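Local coordinates for protein putative glycyl-glycine endopeptidase lytM (Ruminococcus gnavus, PDB 3NYY) that is probably a metalloendopeptidase of the M23 family, related to the glycyl-glycine endopeptidase LytM, although its activity and substrate remain putative, at residues A[163-168]-A[194-199]. Sequence-based numbering, arbitrary orientation.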
loop_
_atom_site.group_PDB
_atom_site.type_symbol
_atom_site.label_atom_id
_atom_site.label_comp_id
_atom_site.label_asym_id
_atom_site.label_seq_id
_atom_site.Cartn_x
_atom_site.Cartn_y
_atom_site.Cartn_z
ATOM N N ILE A 163 10.595 10.345 -15.531
ATOM C CA ILE A 163 10.149 10.886 -16.801
ATOM C C ILE A 163 8.782 11.502 -16.560
ATOM O O ILE A 163 7.976 10.953 -15.807
ATOM C CB ILE A 163 10.166 9.802 -17.936
ATOM C CG1 ILE A 163 9.949 10.438 -19.315
ATOM C CG2 ILE A 163 9.225 8.640 -17.644
ATOM C CD1 ILE A 163 10.298 9.482 -20.470
ATOM N N GLY A 164 8.525 12.630 -17.237
ATOM C CA GLY A 164 7.264 13.347 -17.106
ATOM C C GLY A 164 6.613 13.550 -18.470
ATOM O O GLY A 164 7.269 13.962 -19.413
ATOM N N ILE A 165 5.329 13.212 -18.561
ATOM C CA ILE A 165 4.537 13.323 -19.782
ATOM C C ILE A 165 3.416 14.331 -19.522
ATOM O O ILE A 165 2.605 14.176 -18.612
ATOM C CB ILE A 165 3.887 11.965 -20.119
ATOM C CG1 ILE A 165 4.907 10.844 -20.291
ATOM C CG2 ILE A 165 2.965 12.072 -21.370
ATOM C CD1 ILE A 165 6.048 11.117 -21.261
ATOM N N THR A 166 3.317 15.330 -20.386
ATOM C CA THR A 166 2.215 16.250 -20.360
ATOM C C THR A 166 1.157 15.743 -21.322
ATOM O O THR A 166 1.412 15.592 -22.534
ATOM C CB THR A 166 2.634 17.669 -20.675
ATOM O OG1 THR A 166 3.574 18.101 -19.687
ATOM C CG2 THR A 166 1.414 18.658 -20.654
ATOM N N ALA A 167 -0.020 15.482 -20.770
ATOM C CA ALA A 167 -1.112 14.828 -21.489
ATOM C C ALA A 167 -1.938 15.934 -22.177
ATOM O O ALA A 167 -1.842 17.101 -21.781
ATOM C CB ALA A 167 -1.981 13.981 -20.558
ATOM N N PRO A 168 -2.727 15.574 -23.194
ATOM C CA PRO A 168 -3.365 16.625 -24.018
ATOM C C PRO A 168 -4.330 17.559 -23.292
ATOM O O PRO A 168 -4.464 18.723 -23.668
ATOM C CB PRO A 168 -4.105 15.837 -25.109
ATOM C CG PRO A 168 -3.772 14.430 -24.953
ATOM C CD PRO A 168 -2.932 14.224 -23.728
ATOM N N ASP A 194 2.580 3.251 -24.859
ATOM C CA ASP A 194 4.001 3.236 -25.265
ATOM C C ASP A 194 4.911 3.026 -24.069
ATOM O O ASP A 194 4.687 3.597 -23.017
ATOM C CB ASP A 194 4.436 4.529 -25.946
ATOM C CG ASP A 194 3.876 4.707 -27.349
ATOM O OD1 ASP A 194 3.274 3.772 -27.897
ATOM O OD2 ASP A 194 4.058 5.813 -27.896
ATOM N N LEU A 195 5.981 2.275 -24.291
ATOM C CA LEU A 195 6.987 2.077 -23.266
ATOM C C LEU A 195 7.648 3.387 -22.867
ATOM O O LEU A 195 8.088 4.146 -23.732
ATOM C CB LEU A 195 8.034 1.105 -23.789
ATOM C CG LEU A 195 9.048 0.633 -22.756
ATOM C CD1 LEU A 195 8.443 -0.301 -21.675
ATOM C CD2 LEU A 195 10.249 -0.058 -23.428
ATOM N N LEU A 196 7.709 3.636 -21.565
ATOM C CA LEU A 196 8.493 4.739 -21.004
ATOM C C LEU A 196 9.813 4.274 -20.380
ATOM O O LEU A 196 10.761 5.066 -20.307
ATOM C CB LEU A 196 7.690 5.519 -19.948
ATOM C CG LEU A 196 6.418 6.211 -20.441
ATOM C CD1 LEU A 196 5.661 6.952 -19.275
ATOM C CD2 LEU A 196 6.701 7.141 -21.673
ATOM N N GLY A 197 9.884 3.025 -19.900
ATOM C CA GLY A 197 11.082 2.514 -19.245
ATOM C C GLY A 197 10.697 1.283 -18.445
ATOM O O GLY A 197 9.660 0.686 -18.712
ATOM N N TYR A 198 11.564 0.893 -17.512
ATOM C CA TYR A 198 11.332 -0.275 -16.665
ATOM C C TYR A 198 11.380 0.128 -15.240
ATOM O O TYR A 198 12.213 0.959 -14.826
ATOM C CB TYR A 198 12.353 -1.400 -16.921
ATOM C CG TYR A 198 12.135 -1.992 -18.299
ATOM C CD1 TYR A 198 12.701 -1.378 -19.424
ATOM C CD2 TYR A 198 11.340 -3.111 -18.475
ATOM C CE1 TYR A 198 12.483 -1.893 -20.686
ATOM C CE2 TYR A 198 11.118 -3.622 -19.747
ATOM C CZ TYR A 198 11.677 -3.015 -20.832
ATOM O OH TYR A 198 11.441 -3.556 -22.098
HETATM N N MSE A 199 10.455 -0.466 -14.481
HETATM C CA MSE A 199 10.301 -0.193 -13.049
HETATM C C MSE A 199 11.619 -0.487 -12.327
HETATM O O MSE A 199 12.248 -1.531 -12.568
HETATM C CB MSE A 199 9.225 -1.065 -12.464
HETATM C CG MSE A 199 8.842 -0.699 -11.058
HETATM SE SE MSE A 199 7.698 -2.008 -10.215
HETATM C CE MSE A 199 6.130 -1.592 -11.153
#
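Leu196 lays its isobutyl group over Ile163 and Ile165, bridging the large antiparallel sheet and a three-stranded antiparallel sheet of the M23 peptidase fold. Strand 162-166 belongs to the large antiparallel sheet and strand 195-198 is the middle strand of the three-stranded one, so no backbone hydrogen bond links them and the contact is wholly apolar. With the Gly164 backbone between them, the two isoleucines project from the same face of their strand, and the leucine spans both. Its CG is anti to the carbonyl carbon (chi1 -62°), which places both methyls against Ile165, while CB stays near Ile163. CG2 of Ile163 meets CB of Leu196 at 4.2 Å. The strands remain well apart, the CA atoms of Ile163 and Leu196 lying 7.6 Å from each other. Leu196 and Gly197 of strand 195-198 both face Val142 of strand 141-143, a classic beta bulge. Tyr175 of strand 172-178 touches both Ile163 and Leu196, and Leu184 also packs on the leucine. At Ile165 the two leucine methyls divide their contacts: CD1 of Leu196 lies 4.1 Å from CG1 of Ile165, and CD2 of Leu196 lies 4.1 Å from the isoleucine's terminal CD1.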